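Local coordinates for peptide-binding protein (Photobacterium damsela subsp. piscicida, PDB 6SQX) that cleaves bacterial peptidoglycan as a secreted NlpC/P60 D,L-endopeptidase, probably a cysteine peptidase, acting on the cell walls of potentially competing bacteria, at residues K227-V232 with I258-K263; L266-K271 with L280-K285; T233-K238 with K288-P293; G143-N148 with T183-M188. One frame throughout, in Å; residues are numbered along the deposited sequence. Where two conformers were deposited one is given.

Contact 1: residues K227-V232 with I258-K263; sequences KRYRLV and ILPEHK
Arg230 and Glu261 meet through their charged ends in a two-pronged salt bridge. NH1 of Arg230 gives a nearly straight bond to Glu261 OE1 (2.7 Å, 176°), which it reaches from the syn side but well out of the carboxylate plane; the acceptor lies in the guanidinium plane. The second prong, Arg230 NE to Glu261 OE2, is modelled unusually short, so its exact length is doubtful. With the two planes 28° apart, the pairing is slightly twisted. Glu261 OE1 also accepts from the backbone N of Gly264, so this oxygen takes two donors. The bend of the arginine chain at CG-CD-NE (chi3 54°) turns the NE/NH1 edge of the guanidinium to the carboxylate. Nearer the backbone, Val232 CG1 lies 3.6 Å from Glu261 CB, the two side chains crossing at about a right angle.

The backbones pair antiparallel within a five-stranded sheet whose strand order matches that of the sheet in the chain's SH3 region, consistent with a second SH3-like unit. Val232 N donates to Leu259 O at 2.8 Å and Leu259 N returns a bond to Val232 O at 3.0 Å. Farther along, Glu261 N reaches Arg230 O with a more bent bond. Water 1 bridges the other side of this pair, accepting from Arg230 N and donating to Glu261 O at 2.7 Å.

Away from the salt bridge, Pro260 CB sits over one face of the Tyr229 ring in a CH-pi contact, 4.0 Å from its centroid. The phenol OH is satisfied by Lys267 NZ on strand 265-271. Leu231 CD1 touches Ile258 CG2 at 3.8 Å.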
# COMPACT_ATOMS: atom_id res chain seq x y z
N LYS A 227 -1.61 23.71 7.59
CA LYS A 227 -0.75 24.15 6.49
C LYS A 227 0.35 25.10 6.92
O LYS A 227 1.25 25.37 6.12
CB LYS A 227 -1.60 24.83 5.41
CG LYS A 227 -2.54 23.88 4.72
CD LYS A 227 -3.39 24.61 3.66
CE LYS A 227 -2.50 25.44 2.72
NZ LYS A 227 -3.13 25.72 1.38
N ARG A 228 0.31 25.63 8.14
CA ARG A 228 1.37 26.52 8.59
C ARG A 228 2.50 25.80 9.28
O ARG A 228 3.56 26.42 9.49
CB ARG A 228 0.80 27.62 9.50
CG ARG A 228 -0.16 28.56 8.78
CD ARG A 228 -0.75 29.59 9.71
NE ARG A 228 -1.76 30.40 9.01
CZ ARG A 228 -2.57 31.27 9.60
NH1 ARG A 228 -3.45 31.94 8.87
NH2 ARG A 228 -2.50 31.47 10.91
N TYR A 229 2.31 24.53 9.64
CA TYR A 229 3.33 23.82 10.40
C TYR A 229 4.37 23.23 9.47
O TYR A 229 4.07 22.81 8.35
CB TYR A 229 2.73 22.65 11.18
CG TYR A 229 2.01 23.03 12.46
CD1 TYR A 229 2.73 23.34 13.61
CD2 TYR A 229 0.61 23.05 12.52
CE1 TYR A 229 2.07 23.68 14.79
CE2 TYR A 229 -0.03 23.37 13.67
CZ TYR A 229 0.69 23.69 14.81
OH TYR A 229 -0.01 24.01 15.95
N ARG A 230 5.60 23.13 9.99
CA ARG A 230 6.54 22.17 9.45
C ARG A 230 5.98 20.77 9.67
O ARG A 230 5.37 20.49 10.71
CB ARG A 230 7.83 22.33 10.23
CG ARG A 230 8.96 21.46 9.85
CD ARG A 230 10.26 22.07 10.47
NE ARG A 230 10.14 22.29 11.92
CZ ARG A 230 10.04 23.46 12.55
NH1 ARG A 230 9.87 23.47 13.87
NH2 ARG A 230 10.15 24.63 11.92
N LEU A 231 6.15 19.89 8.68
CA LEU A 231 5.71 18.51 8.78
C LEU A 231 6.91 17.57 8.89
O LEU A 231 7.99 17.84 8.33
CB LEU A 231 4.88 18.13 7.54
CG LEU A 231 3.60 18.94 7.36
CD1 LEU A 231 2.95 18.59 6.01
CD2 LEU A 231 2.60 18.68 8.50
N VAL A 232 6.71 16.47 9.63
CA VAL A 232 7.75 15.49 9.82
C VAL A 232 7.19 14.11 9.49
O VAL A 232 5.98 13.89 9.42
CB VAL A 232 8.36 15.48 11.25
CG1 VAL A 232 9.10 16.78 11.55
CG2 VAL A 232 7.27 15.18 12.30
N ILE A 258 2.59 11.60 8.27
CA ILE A 258 3.02 12.94 7.98
C ILE A 258 2.31 13.84 8.99
O ILE A 258 1.08 13.95 8.98
CB ILE A 258 2.70 13.33 6.52
CG1 ILE A 258 3.43 12.40 5.54
CG2 ILE A 258 3.06 14.79 6.23
CD1 ILE A 258 2.84 12.52 4.09
N LEU A 259 3.08 14.43 9.91
CA LEU A 259 2.46 15.08 11.05
C LEU A 259 3.15 16.40 11.36
O LEU A 259 4.34 16.58 11.05
CB LEU A 259 2.58 14.18 12.30
CG LEU A 259 1.78 12.86 12.20
CD1 LEU A 259 2.27 11.86 13.28
CD2 LEU A 259 0.27 13.15 12.38
N PRO A 260 2.43 17.35 11.97
CA PRO A 260 3.04 18.62 12.36
C PRO A 260 4.11 18.46 13.44
O PRO A 260 4.07 17.53 14.26
CB PRO A 260 1.86 19.44 12.91
CG PRO A 260 0.63 18.81 12.30
CD PRO A 260 0.97 17.33 12.23
N GLU A 261 5.02 19.43 13.48
CA GLU A 261 6.03 19.47 14.51
C GLU A 261 6.32 20.94 14.84
O GLU A 261 6.38 21.79 13.95
CB GLU A 261 7.31 18.77 13.99
CG GLU A 261 8.59 19.01 14.79
CD GLU A 261 9.38 20.22 14.29
OE1 GLU A 261 9.65 21.12 15.10
OE2 GLU A 261 9.74 20.26 13.07
N HIS A 262 6.45 21.23 16.13
CA HIS A 262 6.74 22.57 16.59
C HIS A 262 7.77 22.48 17.71
O HIS A 262 7.58 21.71 18.65
CB HIS A 262 5.43 23.21 17.08
CG HIS A 262 5.62 24.58 17.66
ND1 HIS A 262 5.75 25.70 16.87
CD2 HIS A 262 5.71 25.01 18.94
CE1 HIS A 262 5.91 26.77 17.64
NE2 HIS A 262 5.89 26.38 18.90
N LYS A 263 8.87 23.24 17.58
CA LYS A 263 9.94 23.23 18.58
C LYS A 263 10.44 21.82 18.87
O LYS A 263 10.89 21.51 19.99
CB LYS A 263 9.57 24.01 19.85
CG LYS A 263 9.41 25.51 19.58
CD LYS A 263 8.94 26.27 20.83
CE LYS A 263 8.66 27.75 20.52
NZ LYS A 263 7.97 28.47 21.64
O HOH W 1 6.17 24.13 12.71

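Contact 2: residues L266-K271 with L280-K285; sequences LKIPVK and LTVNSK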
# COMPACT_ATOMS: atom_id res chain seq x y z
N LEU A 266 6.52 16.50 18.13
CA LEU A 266 5.45 16.04 17.26
C LEU A 266 4.09 16.48 17.79
O LEU A 266 3.85 16.53 19.00
CB LEU A 266 5.52 14.50 17.30
CG LEU A 266 4.65 13.70 16.36
CD1 LEU A 266 5.17 13.94 14.96
CD2 LEU A 266 4.78 12.24 16.73
N LYS A 267 3.15 16.76 16.88
CA LYS A 267 1.75 16.92 17.25
C LYS A 267 0.92 15.86 16.55
O LYS A 267 1.19 15.50 15.39
CB LYS A 267 1.23 18.33 16.95
CG LYS A 267 1.98 19.45 17.68
CD LYS A 267 1.23 20.78 17.56
CE LYS A 267 1.73 21.82 18.55
NZ LYS A 267 0.78 22.95 18.59
N ILE A 268 -0.04 15.29 17.26
CA ILE A 268 -0.90 14.27 16.66
C ILE A 268 -2.34 14.72 16.80
O ILE A 268 -2.71 15.32 17.83
CB ILE A 268 -0.71 12.88 17.29
CG1 ILE A 268 -0.96 12.93 18.80
CG2 ILE A 268 0.65 12.30 16.97
CD1 ILE A 268 -1.02 11.55 19.48
N PRO A 269 -3.19 14.45 15.81
CA PRO A 269 -4.61 14.81 15.94
C PRO A 269 -5.28 13.79 16.83
O PRO A 269 -5.05 12.59 16.72
CB PRO A 269 -5.13 14.66 14.50
CG PRO A 269 -4.22 13.58 13.89
CD PRO A 269 -2.86 13.87 14.50
N VAL A 270 -6.12 14.30 17.73
CA VAL A 270 -6.91 13.44 18.59
C VAL A 270 -8.36 13.89 18.52
O VAL A 270 -8.66 15.05 18.19
CB VAL A 270 -6.37 13.41 20.04
CG1 VAL A 270 -4.95 12.81 20.09
CG2 VAL A 270 -6.42 14.82 20.65
N LYS A 271 -9.27 12.95 18.80
CA LYS A 271 -10.70 13.25 18.70
C LYS A 271 -11.18 13.90 20.00
O LYS A 271 -11.05 13.31 21.08
CB LYS A 271 -11.48 11.96 18.40
CG LYS A 271 -12.93 12.15 18.00
CD LYS A 271 -13.45 10.85 17.48
CE LYS A 271 -14.79 11.02 16.78
NZ LYS A 271 -15.15 9.73 16.11
N LEU A 280 -2.57 17.45 19.62
CA LEU A 280 -1.97 17.21 20.93
C LEU A 280 -0.46 17.15 20.77
O LEU A 280 0.04 16.39 19.94
CB LEU A 280 -2.45 15.87 21.47
CG LEU A 280 -1.75 15.33 22.72
CD1 LEU A 280 -2.14 16.21 23.91
CD2 LEU A 280 -2.11 13.85 22.97
N THR A 281 0.27 17.92 21.59
CA THR A 281 1.73 17.86 21.57
C THR A 281 2.23 16.62 22.32
O THR A 281 1.81 16.35 23.45
CB THR A 281 2.30 19.11 22.24
OG1 THR A 281 1.94 20.25 21.49
CG2 THR A 281 3.82 19.03 22.30
N VAL A 282 3.14 15.88 21.69
CA VAL A 282 3.71 14.66 22.24
C VAL A 282 5.11 14.95 22.76
O VAL A 282 5.90 15.62 22.09
CB VAL A 282 3.76 13.58 21.14
CG1 VAL A 282 4.29 12.26 21.68
CG2 VAL A 282 2.38 13.38 20.50
N ASN A 283 5.44 14.43 23.94
CA ASN A 283 6.84 14.50 24.39
C ASN A 283 7.71 13.67 23.44
O ASN A 283 7.53 12.45 23.32
CB ASN A 283 6.96 13.99 25.82
CG ASN A 283 6.51 15.03 26.85
OD1 ASN A 283 6.75 16.24 26.68
ND2 ASN A 283 5.85 14.58 27.92
N SER A 284 8.62 14.32 22.72
CA SER A 284 9.26 13.72 21.56
C SER A 284 10.75 13.43 21.75
O SER A 284 11.43 13.11 20.77
CB SER A 284 9.05 14.60 20.32
OG SER A 284 7.65 14.78 20.09
N LYS A 285 11.26 13.54 22.98
CA LYS A 285 12.70 13.40 23.20
C LYS A 285 13.28 12.13 22.56
O LYS A 285 14.35 12.16 21.94
CB LYS A 285 13.04 13.48 24.69
CG LYS A 285 12.48 12.35 25.54
CD LYS A 285 11.03 12.58 25.95
CE LYS A 285 10.42 11.34 26.60
NZ LYS A 285 8.99 11.56 27.00
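Ile268 and Val282 interlock at about a right angle, the CG1 branch of Ile268 lying 3.8 Å from Val282 CG2. Ile268 CG1 sits between its own backbone N and carbonyl carbon (chi1 57°), a torsion that brings it up to this methyl, with Ile268 CG2 and CD1 also about 4 Å from Val282 CG2. One methyl thus fills the hollow between CG1, CG2 and CD1 of the isoleucine. Next to it, Leu280 CB approaches Ile268 CG1, and Leu280 CD2 reaches the Val270 side chain, 4.2 Å from its CG1 in one of the two conformers of Val270. On the opposite face, the extended Lys267 chain passes Thr281, CE coming 3.3 Å from Thr281 OG1 before the amine continues toward Tyr229.

The segments are the two arms of a beta hairpin at the edge of the sheet. Ile268 and Leu280 form an antiparallel hydrogen-bonded pair: Leu280 N donates to Ile268 O at 2.8 Å, and Ile268 N donates back to Leu280 O. Val282 N to Leu266 O is nearly straight at 171°.

Beyond Val282 the second chain turns, and Ser284 comes back to meet the first strand. In one of the two conformers of Ser284, its OG accepts from Leu266 N at 2.8 Å and donates to Val282 O at the same distance. The hydroxyl is therefore inserted between Leu266 N and Val282 O, where a direct main-chain bond would otherwise complete the pair, tying the turning chain to the strand where regular pairing stops.

Contact 3: residues T233-K238 with K288-P293; sequences TPTVRK and KFTTWP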
# COMPACT_ATOMS: atom_id res chain seq x y z
N THR A 233 8.10 13.15 9.34
CA THR A 233 7.72 11.79 9.00
C THR A 233 8.68 10.86 9.73
O THR A 233 9.86 11.21 9.91
CB THR A 233 7.72 11.59 7.46
OG1 THR A 233 7.05 10.38 7.10
CG2 THR A 233 9.15 11.65 6.87
N PRO A 234 8.22 9.69 10.17
CA PRO A 234 9.11 8.84 10.98
C PRO A 234 10.24 8.27 10.14
O PRO A 234 10.09 8.01 8.94
CB PRO A 234 8.20 7.71 11.45
CG PRO A 234 6.76 8.33 11.46
CD PRO A 234 6.81 9.22 10.20
N THR A 235 11.35 7.97 10.81
CA THR A 235 12.51 7.40 10.13
C THR A 235 12.70 5.91 10.39
O THR A 235 13.67 5.33 9.88
CB THR A 235 13.78 8.17 10.47
OG1 THR A 235 13.93 8.15 11.89
CG2 THR A 235 13.66 9.63 10.00
N VAL A 236 11.81 5.28 11.17
CA VAL A 236 11.79 3.83 11.39
C VAL A 236 10.35 3.35 11.21
O VAL A 236 9.41 4.15 11.21
CB VAL A 236 12.31 3.45 12.80
CG1 VAL A 236 13.79 3.88 13.01
CG2 VAL A 236 11.40 4.02 13.92
N ARG A 237 10.18 2.03 11.05
CA ARG A 237 8.86 1.52 10.67
C ARG A 237 7.84 1.74 11.79
O ARG A 237 6.74 2.24 11.55
CB ARG A 237 8.91 0.06 10.21
CG ARG A 237 7.52 -0.42 9.73
CD ARG A 237 7.54 -1.69 8.92
NE ARG A 237 7.88 -2.90 9.67
CZ ARG A 237 7.00 -3.82 10.09
NH1 ARG A 237 7.43 -4.94 10.68
NH2 ARG A 237 5.69 -3.66 9.94
N LYS A 238 8.16 1.31 13.01
CA LYS A 238 7.24 1.43 14.14
C LYS A 238 7.97 1.98 15.35
O LYS A 238 9.12 1.61 15.58
CB LYS A 238 6.69 0.08 14.58
CG LYS A 238 5.70 -0.56 13.53
CD LYS A 238 5.33 -1.92 13.97
CE LYS A 238 4.50 -2.65 12.94
NZ LYS A 238 3.04 -2.28 13.04
N LYS A 288 11.88 9.17 16.64
CA LYS A 288 12.74 9.11 15.45
C LYS A 288 11.93 9.61 14.25
O LYS A 288 11.07 8.89 13.71
CB LYS A 288 13.27 7.71 15.21
CG LYS A 288 14.04 7.07 16.41
CD LYS A 288 13.19 5.85 16.88
CE LYS A 288 13.82 4.89 17.88
NZ LYS A 288 12.80 3.85 18.33
N PHE A 289 12.21 10.84 13.84
CA PHE A 289 11.51 11.44 12.71
C PHE A 289 12.40 12.49 12.08
O PHE A 289 13.43 12.87 12.64
CB PHE A 289 10.11 12.01 13.07
CG PHE A 289 10.11 13.05 14.18
CD1 PHE A 289 10.52 14.36 13.94
CD2 PHE A 289 9.64 12.72 15.44
CE1 PHE A 289 10.51 15.33 14.96
CE2 PHE A 289 9.61 13.66 16.47
CZ PHE A 289 10.03 14.97 16.23
N THR A 290 11.99 12.95 10.90
CA THR A 290 12.75 13.95 10.17
C THR A 290 11.80 14.84 9.37
O THR A 290 10.68 14.44 9.07
CB THR A 290 13.81 13.29 9.26
OG1 THR A 290 14.80 14.26 8.88
CG2 THR A 290 13.16 12.75 8.02
N THR A 291 12.27 16.03 9.02
CA THR A 291 11.43 16.93 8.24
C THR A 291 11.00 16.26 6.94
O THR A 291 11.81 15.65 6.23
CB THR A 291 12.17 18.24 7.94
OG1 THR A 291 12.49 18.91 9.18
CG2 THR A 291 11.31 19.18 7.06
N TRP A 292 9.72 16.39 6.62
CA TRP A 292 9.11 15.81 5.44
C TRP A 292 8.97 16.88 4.36
O TRP A 292 8.69 18.04 4.69
CB TRP A 292 7.74 15.25 5.82
CG TRP A 292 7.02 14.64 4.66
CD1 TRP A 292 7.04 13.33 4.28
CD2 TRP A 292 6.14 15.31 3.75
NE1 TRP A 292 6.28 13.15 3.15
CE2 TRP A 292 5.71 14.35 2.81
CE3 TRP A 292 5.72 16.64 3.62
CZ2 TRP A 292 4.83 14.67 1.78
CZ3 TRP A 292 4.88 16.96 2.56
CH2 TRP A 292 4.44 15.98 1.66
N PRO A 293 9.15 16.58 3.06
CA PRO A 293 9.58 15.26 2.56
C PRO A 293 11.04 14.97 2.82
O PRO A 293 11.89 15.87 2.81
CB PRO A 293 9.38 15.38 1.05
CG PRO A 293 8.49 16.57 0.85
CD PRO A 293 8.83 17.50 1.94
O HOH W 2 11.41 1.71 17.08
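Lys288 leads with its backbone: its O accepts from Thr235 N at 3.1 Å. Its side chain, bent at the second torsion, runs past Val236, CD meeting Val236 CG2 at 3.9 Å. The amine then reaches water 2, which donates in turn to Lys238 O. Of the Phe289 side chain, CB makes the contact, 3.3 Å from Thr233 O; with CG between the backbone N and carbonyl carbon (chi1 57°), the ring leads away to Val232 and Ser284. Thr290 forms an antiparallel hydrogen-bonded pair with Thr233, two bonds of 2.9 Å joining Thr233 N to Thr290 O and Thr290 N to Thr233 O. Its CG2 methyl meets that of Thr235 at 3.7 Å, the side chains crossing at about a right angle. Trp292 comes last: Thr233 CG2 lies at the indole edge, 3.7 Å from Trp292 CD1, while Pro293, after a cis peptide bond, lies with CG over the centre of one indole face.

Strand 289-291 thus closes one edge of the sheet. Trp292 NE1 and Thr233 OG1 are satisfied outside the two segments, by Ser333 O and Ser257 O. Three main-chain bonds and methyl contacts join the segments directly, and a water bridge from Lys288 NZ to Lys238 O adds to them.

Contact 4: residues G143-N148 with T183-M188; sequences GIVVNN and TGTPIM. With EDO (1,2-ethanediol), chain N.
Asn148 reaches Thr183 with its amide oxygen: OD1 accepts from Thr183 N at 3.0 Å, in a bond that is fairly straight (168°) with the donor tilted from the amide plane. The hydroxyl of Thr183 is less firmly held, with weak, unsettled contacts to Asn148 OD1 and Val146 O. Next in line, Gly184 N donates to Val145 O at 2.8 Å, and Val145 N donates to Thr185 O at 3.1 Å. At the far end Gly143 and Ile187 make an antiparallel hydrogen-bonded pair, with Gly143 N 2.9 Å from Ile187 O.

The apolar fill is close. Ile187 CG1, set between its own backbone N and carbonyl carbon (chi1 58°), lies over the face of the Gly143-Ile144 peptide, 3.4 Å from Gly143 C. Its CG2 meets Val145 CG2 at 3.9 Å, and Val145 runs beside Thr185, both pointing the same way. Ile144 CD1 instead approaches Gly184 O. Gly184 has a positive phi (102°) at which a side chain would collide with the carbonyl before it.

Further bonds lead out of the two segments: Asn148 ND2 donates to Ile252 O and to O1 of a 1,2-ethanediol, probably from the crystallisation liquor; Thr185 OG1 bonds to Trp182 O, and Gly143 O also accepts from Trp68 NE1.

The pairing joins strand 142-145 to strand 186-192 of the SH3-type sheet. Strand 215-217 flanks 142-145 on its other side, helix 220-226 packs Phe222 and Trp226 on Ile144, and Pro269 of strand 265-271 touches Ile144, Val146 and Thr183.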
# COMPACT_ATOMS: atom_id res chain seq x y z
N GLY A 143 -12.16 15.44 7.14
CA GLY A 143 -11.73 14.80 8.37
C GLY A 143 -10.29 14.33 8.35
O GLY A 143 -9.52 14.63 7.43
N ILE A 144 -9.93 13.59 9.39
CA ILE A 144 -8.56 13.11 9.55
C ILE A 144 -8.58 11.79 10.32
O ILE A 144 -9.45 11.57 11.18
CB ILE A 144 -7.69 14.21 10.23
CG1 ILE A 144 -6.19 13.96 10.02
CG2 ILE A 144 -8.01 14.37 11.72
CD1 ILE A 144 -5.35 15.18 10.33
N VAL A 145 -7.62 10.92 10.01
CA VAL A 145 -7.43 9.69 10.77
C VAL A 145 -6.73 10.01 12.09
O VAL A 145 -5.68 10.68 12.09
CB VAL A 145 -6.62 8.66 9.95
CG1 VAL A 145 -6.34 7.39 10.77
CG2 VAL A 145 -7.39 8.31 8.66
N VAL A 146 -7.32 9.57 13.21
CA VAL A 146 -6.72 9.76 14.53
C VAL A 146 -6.08 8.50 15.10
O VAL A 146 -5.23 8.61 15.99
CB VAL A 146 -7.67 10.44 15.55
CG1 VAL A 146 -8.10 11.83 15.04
CG2 VAL A 146 -8.90 9.56 15.89
N ASN A 147 -6.48 7.32 14.67
CA ASN A 147 -5.79 6.09 15.04
C ASN A 147 -5.50 5.28 13.78
O ASN A 147 -6.34 5.25 12.87
CB ASN A 147 -6.62 5.23 15.99
CG ASN A 147 -6.71 5.81 17.39
OD1 ASN A 147 -5.68 6.14 17.99
ND2 ASN A 147 -7.92 5.91 17.93
N ASN A 148 -4.32 4.67 13.69
CA ASN A 148 -4.01 3.88 12.49
C ASN A 148 -5.17 2.92 12.26
O ASN A 148 -5.67 2.29 13.19
CB ASN A 148 -2.73 3.07 12.71
CG ASN A 148 -1.54 3.96 13.06
OD1 ASN A 148 -1.27 4.97 12.42
ND2 ASN A 148 -0.81 3.57 14.11
N THR A 183 -2.39 7.46 11.19
CA THR A 183 -2.79 8.66 11.89
C THR A 183 -2.26 9.87 11.15
O THR A 183 -1.09 9.92 10.74
CB THR A 183 -2.13 8.61 13.29
OG1 THR A 183 -2.67 7.51 14.01
CG2 THR A 183 -2.39 9.93 14.06
N GLY A 184 -3.13 10.88 10.97
CA GLY A 184 -2.77 12.09 10.25
C GLY A 184 -3.31 12.16 8.83
O GLY A 184 -3.21 13.24 8.21
N THR A 185 -3.83 11.05 8.28
CA THR A 185 -4.22 11.03 6.86
C THR A 185 -5.45 11.91 6.63
O THR A 185 -6.47 11.70 7.29
CB THR A 185 -4.56 9.61 6.41
OG1 THR A 185 -3.43 8.73 6.61
CG2 THR A 185 -4.87 9.59 4.93
N PRO A 186 -5.39 12.88 5.71
CA PRO A 186 -6.60 13.66 5.34
C PRO A 186 -7.63 12.76 4.65
O PRO A 186 -7.30 12.00 3.73
CB PRO A 186 -6.06 14.72 4.37
CG PRO A 186 -4.60 14.85 4.68
CD PRO A 186 -4.20 13.39 4.98
N ILE A 187 -8.87 12.84 5.11
CA ILE A 187 -9.95 12.00 4.59
C ILE A 187 -11.22 12.82 4.43
O ILE A 187 -11.31 13.97 4.83
CB ILE A 187 -10.22 10.76 5.48
CG1 ILE A 187 -10.59 11.26 6.90
CG2 ILE A 187 -8.99 9.83 5.50
CD1 ILE A 187 -10.98 10.19 7.87
N MET A 188 -12.22 12.18 3.84
CA MET A 188 -13.56 12.71 3.86
C MET A 188 -14.47 11.66 4.49
O MET A 188 -14.33 10.47 4.18
CB MET A 188 -14.03 12.94 2.43
CG MET A 188 -15.47 13.48 2.33
SD MET A 188 -16.00 13.98 0.67
CE MET A 188 -15.05 15.51 0.47
C1 EDO N . -1.54 -0.20 15.48
O1 EDO N . -1.90 1.17 15.66
C2 EDO N . -0.63 -0.28 14.25
O2 EDO N . 0.67 0.19 14.55

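How the contacts relate
Contact 4 comes first along the chain, in the SH3-type sheet, and closes before the others open. Contacts 1, 2 and 3 share the second five-stranded antiparallel sheet, ordered 277-281, 265-271, 259-262, 230-234, 289-291: contact 2 lies at one edge, contact 1 inside, contact 3 at the other edge. Contacts 1 and 3 both use strand 230-234, their segments alternating along the chain, while contact 2 falls between the segments of contact 3. Centres of contacts 1 and 2 are about 11 Å apart, those of 1 and 3 about 12 Å, those of 1 and 4 about 15 Å. Through Leu259 and Pro269 this sheet packs against residues of contact 4, bringing the two sheets together.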